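Local coordinates for Glyoxalase/bleomycin resistance protein/dioxygenase (Alicyclobacillus acidocaldarius subsp. acidocaldarius, PDB 3RRI) that belongs to the vicinal oxygen chelate (glyoxalase) superfamily and may act as a dioxygenase, although its substrate and reaction are not established, at residues A[108-113]-A[126-131]; A[46-51]-A[73-78]; A[94-99]-A[114-119]. All blocks are in the same frame, centred on the assembly; numbering follows the deposited sequence.

Contact 1 of 3, residues A[108-113]-A[126-131]. With ACT (acetate ion), chain D.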
# COMPACT_ATOMS: atom_id res chain seq x y z
N GLU A 108 18.66 9.12 19.21
CA GLU A 108 18.44 7.69 18.91
C GLU A 108 18.02 6.84 20.12
O GLU A 108 18.12 5.60 20.08
CB GLU A 108 19.69 7.07 18.26
CG GLU A 108 20.98 7.18 19.06
CD GLU A 108 21.85 8.37 18.61
OE1 GLU A 108 21.38 9.53 18.74
OE2 GLU A 108 23.03 8.13 18.16
N GLU A 109 17.54 7.50 21.18
CA GLU A 109 16.97 6.81 22.31
C GLU A 109 15.90 5.80 21.92
O GLU A 109 15.02 6.10 21.11
CB GLU A 109 16.30 7.81 23.27
CG GLU A 109 15.74 7.11 24.52
CD GLU A 109 15.45 8.03 25.69
OE1 GLU A 109 15.54 9.27 25.54
OE2 GLU A 109 15.15 7.48 26.78
N HIS A 110 15.95 4.62 22.53
CA HIS A 110 14.89 3.65 22.32
C HIS A 110 14.56 2.86 23.60
O HIS A 110 15.46 2.65 24.43
CB HIS A 110 15.29 2.68 21.20
CG HIS A 110 16.68 2.13 21.31
ND1 HIS A 110 17.81 2.83 20.92
CD2 HIS A 110 17.12 0.89 21.66
CE1 HIS A 110 18.88 2.07 21.07
NE2 HIS A 110 18.48 0.88 21.50
N GLU A 111 13.29 2.46 23.76
CA GLU A 111 12.90 1.50 24.79
C GLU A 111 13.28 0.13 24.32
O GLU A 111 13.18 -0.15 23.12
CB GLU A 111 11.41 1.56 25.08
CG GLU A 111 10.88 2.92 25.59
CD GLU A 111 9.66 2.82 26.53
OE1 GLU A 111 9.13 3.89 26.89
OE2 GLU A 111 9.24 1.73 26.93
N THR A 112 13.67 -0.74 25.24
CA THR A 112 14.16 -2.07 24.90
C THR A 112 13.79 -3.06 26.01
O THR A 112 13.74 -2.67 27.19
CB THR A 112 15.68 -2.03 24.76
OG1 THR A 112 16.19 -3.32 24.45
CG2 THR A 112 16.30 -1.60 26.07
N PHE A 113 13.50 -4.30 25.66
CA PHE A 113 13.54 -5.40 26.62
C PHE A 113 14.10 -6.63 25.91
O PHE A 113 14.02 -6.71 24.68
CB PHE A 113 12.19 -5.70 27.28
CG PHE A 113 11.09 -6.07 26.32
CD1 PHE A 113 10.79 -7.39 26.04
CD2 PHE A 113 10.30 -5.09 25.74
CE1 PHE A 113 9.73 -7.72 25.22
CE2 PHE A 113 9.27 -5.43 24.88
CZ PHE A 113 9.00 -6.74 24.63
N LYS A 126 12.51 -3.48 20.39
CA LYS A 126 12.84 -2.08 20.53
C LYS A 126 11.71 -1.17 20.01
O LYS A 126 10.93 -1.56 19.16
CB LYS A 126 14.11 -1.72 19.74
CG LYS A 126 15.37 -2.43 20.15
CD LYS A 126 16.63 -1.79 19.53
CE LYS A 126 16.88 -2.37 18.11
NZ LYS A 126 18.25 -1.96 17.58
N TYR A 127 11.66 0.03 20.55
CA TYR A 127 10.86 1.10 20.02
C TYR A 127 11.67 2.40 20.07
O TYR A 127 12.12 2.80 21.16
CB TYR A 127 9.57 1.27 20.85
CG TYR A 127 8.85 2.53 20.53
CD1 TYR A 127 8.06 2.63 19.40
CD2 TYR A 127 8.99 3.68 21.34
CE1 TYR A 127 7.41 3.76 19.09
CE2 TYR A 127 8.34 4.84 21.01
CZ TYR A 127 7.56 4.89 19.87
OH TYR A 127 6.89 6.04 19.51
N TYR A 128 11.86 3.07 18.93
CA TYR A 128 12.60 4.31 18.84
C TYR A 128 11.65 5.50 18.87
O TYR A 128 10.63 5.53 18.19
CB TYR A 128 13.46 4.38 17.53
CG TYR A 128 14.68 3.48 17.55
CD1 TYR A 128 15.92 3.99 17.87
CD2 TYR A 128 14.57 2.13 17.24
CE1 TYR A 128 17.04 3.17 17.91
CE2 TYR A 128 15.69 1.28 17.26
CZ TYR A 128 16.93 1.81 17.57
OH TYR A 128 18.01 0.96 17.58
N PHE A 129 12.03 6.51 19.66
CA PHE A 129 11.25 7.73 19.80
C PHE A 129 11.23 8.58 18.52
O PHE A 129 10.22 9.23 18.21
CB PHE A 129 11.73 8.49 21.05
CG PHE A 129 11.42 7.75 22.32
CD1 PHE A 129 10.15 7.76 22.83
CD2 PHE A 129 12.37 6.95 22.94
CE1 PHE A 129 9.83 7.03 23.98
CE2 PHE A 129 12.06 6.20 24.08
CZ PHE A 129 10.79 6.26 24.59
N ASP A 130 12.31 8.49 17.74
CA ASP A 130 12.38 9.09 16.39
C ASP A 130 12.53 7.91 15.43
O ASP A 130 13.54 7.21 15.45
CB ASP A 130 13.54 10.07 16.30
CG ASP A 130 13.69 10.72 14.93
OD1 ASP A 130 13.20 10.12 13.96
OD2 ASP A 130 14.29 11.81 14.86
N ASP A 131 11.48 7.70 14.63
CA ASP A 131 11.46 6.54 13.69
C ASP A 131 12.56 6.51 12.65
O ASP A 131 12.88 5.42 12.17
CB ASP A 131 10.07 6.27 13.06
CG ASP A 131 9.54 7.39 12.17
OD1 ASP A 131 10.25 8.36 11.89
OD2 ASP A 131 8.36 7.25 11.74
C ACT D . 21.39 0.82 17.97
O ACT D . 20.50 1.70 18.15
OXT ACT D . 21.03 -0.36 17.69
CH3 ACT D . 22.85 1.16 18.07
O HOH W 1 14.95 7.37 18.67
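The rings of Tyr128 and His110 pack obliquely, their planes 35° apart, and at the end of the pair Tyr128 OH donates to the O atom of an acetate ion, probably from the crystallisation liquor, at 2.7 Å. CB of His110 stands over the phenol face, 3.7 Å from the centroid of the Tyr128 ring, and the Tyr128 OH lies in turn over the imidazole. His110 CG falls between its own N and carbonyl carbon (chi1 47°), which swings the ring back toward the preceding residues. There ND1 donates to Glu108 O at 2.9 Å, almost straight and in the imidazole plane, fixing the rotation of the ring. Lys126, bent at chi3, lays CD 3.5 Å from His110 CD2; its NZ donates to Tyr128 OH at 2.9 Å and also bonds Gln51 of a neighbouring subunit, whose Arg37 binds the acetate. On the sheet face that carries Glu111, Phe129 CZ meets Glu111 CG at 3.5 Å. Reciprocal bonds between Glu111 and Tyr127 hold the backbones, and a water linking Glu109 O to Asp130 N continues the join past the strand. Such pairing is that of an antiparallel beta hairpin, here strands 110-116 and 122-128 of the VOC fold.

Contact 2 of 3, residues A[46-51]-A[73-78]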
# COMPACT_ATOMS: atom_id res chain seq x y z
N ASP A 46 6.80 -18.32 11.57
CA ASP A 46 6.45 -16.98 11.14
C ASP A 46 6.63 -16.17 12.44
O ASP A 46 5.81 -16.24 13.38
CB ASP A 46 5.03 -16.94 10.57
CG ASP A 46 4.47 -15.56 10.41
OD1 ASP A 46 5.08 -14.57 10.89
OD2 ASP A 46 3.37 -15.44 9.78
N PHE A 47 7.75 -15.46 12.47
CA PHE A 47 8.21 -14.69 13.62
C PHE A 47 7.91 -13.22 13.29
O PHE A 47 8.72 -12.52 12.66
CB PHE A 47 9.70 -14.97 13.85
CG PHE A 47 10.31 -14.15 14.95
CD1 PHE A 47 10.31 -14.63 16.24
CD2 PHE A 47 10.96 -12.97 14.68
CE1 PHE A 47 10.91 -13.88 17.26
CE2 PHE A 47 11.59 -12.22 15.66
CZ PHE A 47 11.54 -12.68 16.98
N PHE A 48 6.73 -12.74 13.69
CA PHE A 48 6.30 -11.35 13.45
C PHE A 48 6.35 -10.97 11.97
O PHE A 48 6.52 -9.81 11.60
CB PHE A 48 7.14 -10.36 14.28
CG PHE A 48 7.05 -10.59 15.76
CD1 PHE A 48 6.14 -9.87 16.51
CD2 PHE A 48 7.84 -11.51 16.41
CE1 PHE A 48 6.05 -10.09 17.89
CE2 PHE A 48 7.75 -11.72 17.80
CZ PHE A 48 6.85 -10.98 18.52
N GLY A 49 6.17 -11.98 11.11
CA GLY A 49 6.12 -11.75 9.67
C GLY A 49 7.43 -12.04 8.95
O GLY A 49 7.45 -12.05 7.72
N ASP A 50 8.50 -12.21 9.71
CA ASP A 50 9.81 -12.68 9.16
C ASP A 50 9.91 -14.18 9.46
O ASP A 50 9.00 -14.78 10.06
CB ASP A 50 10.94 -11.85 9.72
CG ASP A 50 10.92 -10.45 9.17
OD1 ASP A 50 11.01 -10.27 7.96
OD2 ASP A 50 10.79 -9.48 9.92
N GLN A 51 10.95 -14.86 8.95
CA GLN A 51 11.10 -16.28 9.19
C GLN A 51 12.21 -16.55 10.22
O GLN A 51 13.34 -16.10 10.05
CB GLN A 51 11.45 -17.03 7.88
CG GLN A 51 11.49 -18.53 8.10
CD GLN A 51 12.20 -19.31 6.99
OE1 GLN A 51 13.27 -18.93 6.52
NE2 GLN A 51 11.62 -20.43 6.64
N ILE A 73 12.62 -7.61 16.79
CA ILE A 73 11.84 -6.68 15.99
C ILE A 73 11.90 -5.30 16.59
O ILE A 73 11.82 -5.15 17.82
CB ILE A 73 10.36 -7.11 15.86
CG1 ILE A 73 10.25 -8.58 15.41
CG2 ILE A 73 9.60 -6.14 14.97
CD1 ILE A 73 10.83 -8.89 13.96
N THR A 74 12.01 -4.29 15.74
CA THR A 74 11.85 -2.88 16.14
C THR A 74 10.52 -2.41 15.61
O THR A 74 10.22 -2.50 14.42
CB THR A 74 13.00 -2.03 15.61
OG1 THR A 74 14.22 -2.58 16.09
CG2 THR A 74 12.86 -0.53 15.97
N PHE A 75 9.63 -2.02 16.52
CA PHE A 75 8.28 -1.70 16.16
C PHE A 75 8.11 -0.21 15.91
O PHE A 75 8.56 0.60 16.71
CB PHE A 75 7.31 -2.08 17.30
CG PHE A 75 7.24 -3.53 17.57
CD1 PHE A 75 6.54 -4.38 16.69
CD2 PHE A 75 7.88 -4.09 18.67
CE1 PHE A 75 6.50 -5.73 16.93
CE2 PHE A 75 7.82 -5.44 18.91
CZ PHE A 75 7.16 -6.27 18.03
N ARG A 76 7.45 0.16 14.82
CA ARG A 76 7.18 1.57 14.54
C ARG A 76 6.14 2.11 15.52
O ARG A 76 6.24 3.26 15.96
CB ARG A 76 6.70 1.84 13.11
CG ARG A 76 6.74 3.35 12.78
CD ARG A 76 6.75 3.64 11.30
NE ARG A 76 7.83 2.96 10.57
CZ ARG A 76 8.85 3.55 9.92
NH1 ARG A 76 8.98 4.88 9.91
NH2 ARG A 76 9.75 2.79 9.28
N ASP A 77 5.14 1.30 15.80
CA ASP A 77 3.98 1.68 16.63
C ASP A 77 4.24 1.24 18.06
O ASP A 77 4.32 0.06 18.34
CB ASP A 77 2.74 0.99 16.07
CG ASP A 77 1.42 1.44 16.71
OD1 ASP A 77 1.43 2.09 17.80
OD2 ASP A 77 0.36 1.12 16.09
N LYS A 78 4.35 2.18 18.98
CA LYS A 78 4.56 1.79 20.35
C LYS A 78 3.53 0.81 20.93
O LYS A 78 3.86 0.02 21.79
CB LYS A 78 4.60 3.01 21.27
CG LYS A 78 5.11 2.65 22.65
CD LYS A 78 5.58 3.80 23.45
CE LYS A 78 6.62 3.30 24.49
NZ LYS A 78 6.02 2.46 25.57
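Ile73 provides the bump and two successive phenylalanines the hollow: its CG1-CD1 arm lies in the groove along Phe47 CE2 and Phe48 CB, at the tip of a beta hairpin. With CG1 beside the backbone N (chi1 -51°), the arm leads toward the turn, and CD1 comes to rest 3.8 Å from Phe47 CE2. One carbon back, CG1 lies 3.8 Å from Phe48 CB; both carbons of the branch touch both residues, CD1 closest to Phe47 and CG1 closest to Phe48. Asp50 closes a third side, its OD2 4.1 Å from Ile73 CD1; the carboxylate itself is engaged by Phe11 N and Arg5. The walls also brace each other, since Phe48 CD2 stands 3.7 Å above the centre of the Phe47 ring. Phe75 presents its edge to the face of Phe48 in an offset edge-to-face pair with planes at 66° and centroids 5.9 Å apart. The other branch of Ile73, CG2, covers one face of the Phe75 ring toward its rim. Leu84 of helix 78-90 touches Phe48 and Phe75 and adds to the same core. Behind the hollow, the chain reverses with Phe48 and Gly49 both at positive phi, and Asp46 OD1 accepts from Gly49 N at 2.8 Å. No hydrogen bond crosses the contact: it is apolar packing of strand 70-74 against a two-residue hairpin loop, a type I' beta turn with an Asx motif.

Contact 3 of 3, residues A[94-99]-A[114-119]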
# COMPACT_ATOMS: atom_id res chain seq x y z
N PRO A 94 10.65 -15.82 30.09
CA PRO A 94 11.77 -15.27 30.85
C PRO A 94 12.36 -14.05 30.19
O PRO A 94 12.60 -14.07 28.99
CB PRO A 94 12.80 -16.42 30.86
CG PRO A 94 12.06 -17.61 30.54
CD PRO A 94 10.82 -17.25 29.79
N PHE A 95 12.61 -13.02 30.98
CA PHE A 95 13.40 -11.86 30.57
C PHE A 95 14.89 -12.04 30.92
O PHE A 95 15.24 -12.50 32.01
CB PHE A 95 12.89 -10.59 31.26
CG PHE A 95 11.61 -10.08 30.69
CD1 PHE A 95 10.42 -10.75 30.91
CD2 PHE A 95 11.57 -8.91 29.93
CE1 PHE A 95 9.20 -10.26 30.38
CE2 PHE A 95 10.37 -8.45 29.41
CZ PHE A 95 9.19 -9.14 29.62
N TYR A 96 15.76 -11.70 29.97
CA TYR A 96 17.17 -11.49 30.23
C TYR A 96 17.40 -10.09 30.78
O TYR A 96 18.25 -9.89 31.67
CB TYR A 96 17.97 -11.70 28.93
CG TYR A 96 19.44 -11.51 29.12
CD1 TYR A 96 20.21 -12.48 29.78
CD2 TYR A 96 20.08 -10.36 28.67
CE1 TYR A 96 21.57 -12.29 29.97
CE2 TYR A 96 21.44 -10.17 28.85
CZ TYR A 96 22.17 -11.14 29.51
OH TYR A 96 23.52 -10.94 29.69
N HIS A 97 16.69 -9.12 30.22
CA HIS A 97 16.75 -7.73 30.68
C HIS A 97 15.36 -7.13 30.61
O HIS A 97 14.71 -7.14 29.58
CB HIS A 97 17.75 -6.93 29.84
CG HIS A 97 18.29 -5.71 30.54
ND1 HIS A 97 17.50 -4.63 30.87
CD2 HIS A 97 19.54 -5.41 30.98
CE1 HIS A 97 18.24 -3.71 31.47
NE2 HIS A 97 19.47 -4.17 31.56
N ASP A 98 14.86 -6.59 31.74
CA ASP A 98 13.54 -6.02 31.76
C ASP A 98 13.53 -4.67 31.02
O ASP A 98 14.58 -4.16 30.61
CB ASP A 98 13.03 -5.85 33.23
CG ASP A 98 11.50 -5.97 33.36
OD1 ASP A 98 10.74 -5.66 32.40
OD2 ASP A 98 11.02 -6.40 34.45
N LEU A 99 12.35 -4.10 30.88
CA LEU A 99 12.13 -2.84 30.19
C LEU A 99 13.12 -1.79 30.65
O LEU A 99 13.26 -1.53 31.87
CB LEU A 99 10.69 -2.34 30.42
CG LEU A 99 10.09 -1.28 29.52
CD1 LEU A 99 10.11 -1.73 28.05
CD2 LEU A 99 8.66 -1.02 29.97
N PHE A 114 14.75 -7.51 26.67
CA PHE A 114 15.31 -8.74 26.13
C PHE A 114 14.62 -9.94 26.75
O PHE A 114 14.55 -10.05 27.99
CB PHE A 114 16.78 -8.87 26.48
CG PHE A 114 17.71 -8.00 25.70
CD1 PHE A 114 18.57 -8.57 24.77
CD2 PHE A 114 17.80 -6.65 25.93
CE1 PHE A 114 19.48 -7.79 24.06
CE2 PHE A 114 18.69 -5.86 25.20
CZ PHE A 114 19.54 -6.44 24.27
N LEU A 115 14.15 -10.86 25.92
CA LEU A 115 13.69 -12.18 26.33
C LEU A 115 14.82 -13.18 26.08
O LEU A 115 15.80 -12.85 25.40
CB LEU A 115 12.45 -12.60 25.55
CG LEU A 115 11.29 -11.62 25.52
CD1 LEU A 115 10.16 -12.17 24.75
CD2 LEU A 115 10.85 -11.28 26.99
N ILE A 116 14.70 -14.37 26.67
CA ILE A 116 15.73 -15.41 26.50
C ILE A 116 15.06 -16.72 26.27
O ILE A 116 14.15 -17.12 27.00
CB ILE A 116 16.75 -15.42 27.69
CG1 ILE A 116 17.88 -16.43 27.48
CG2 ILE A 116 16.01 -15.62 29.05
CD1 ILE A 116 19.02 -16.35 28.49
N ASP A 117 15.42 -17.38 25.16
CA ASP A 117 14.83 -18.66 24.81
C ASP A 117 15.54 -19.83 25.56
O ASP A 117 16.53 -19.60 26.26
CB ASP A 117 14.68 -18.83 23.27
CG ASP A 117 15.89 -19.42 22.57
OD1 ASP A 117 16.87 -19.77 23.22
OD2 ASP A 117 15.80 -19.56 21.30
N PRO A 118 14.99 -21.04 25.47
CA PRO A 118 15.53 -22.13 26.31
C PRO A 118 16.96 -22.54 25.97
O PRO A 118 17.60 -23.23 26.76
CB PRO A 118 14.54 -23.27 26.09
CG PRO A 118 13.29 -22.61 25.64
CD PRO A 118 13.73 -21.44 24.83
N SER A 119 17.45 -22.14 24.79
CA SER A 119 18.80 -22.41 24.41
C SER A 119 19.68 -21.16 24.49
O SER A 119 20.73 -21.08 23.87
CB SER A 119 18.81 -23.01 23.00
OG SER A 119 17.97 -24.11 22.92
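A classic beta bulge sets the side chains here: Tyr96 and His97 together stand opposite the single residue Phe114, and the antiparallel register slips by one residue beyond the Phe95-Leu115 pair. On the helix side of the strands, Phe95 and Leu115 lie alongside each other and point the same way. Leu115 CD2 rests squarely over the Phe95 ring, 3.6 Å from its centroid and only 5° off the normal, a CH-pi contact; Ala88 of helix 78-90 packs on both residues and Lys89 forms a cation-pi pair with Phe95. Within the bulge, Tyr96 turns its CB toward strand 110-116, its CG opposite the backbone N (chi1 -180°). Tyr96 CB approaches Phe114 CB at 3.9 Å and Ile116 CB at 4.1 Å, and Phe114 CB lies at the edge of the phenol ring. Ile116 CG2 lies 3.8 Å from Pro94 CB. His97 CB meets Phe114 CD2 obliquely, but its imidazole leads away and ND1 donates in plane to Asp98 O. The backbone closes with Ile116 N to Pro94 O and Phe114 N to His97 O. At the bulge itself Phe114 O accepts two bonds from the same face of its plane, from Tyr96 N at 2.8 Å and from His97 N at 3.2 Å.

Overall arrangement
From the N terminus, contact 2 comes first: it closes the loop running from the 46-51 hairpin to the end of strand 70-74, and so ties the sheet of strands 10-17, 34-39, 42-47 and 50-56 to the second sheet. Helix 78-90 follows, and then contacts 3 and 1 cross along the chain: their segments alternate and both use strand 110-116. Its early half belongs to contact 1 and its later half to contact 3, and Phe113 of contact 1 packs on Phe95 of contact 3. Contact 1 also neighbours contact 2 in the sheet, strand 122-128 lying beside 70-74, and Asp131 forms a salt bridge with Arg76. Contacts 2 and 3 lie on opposite sides of the chain's centre without touching.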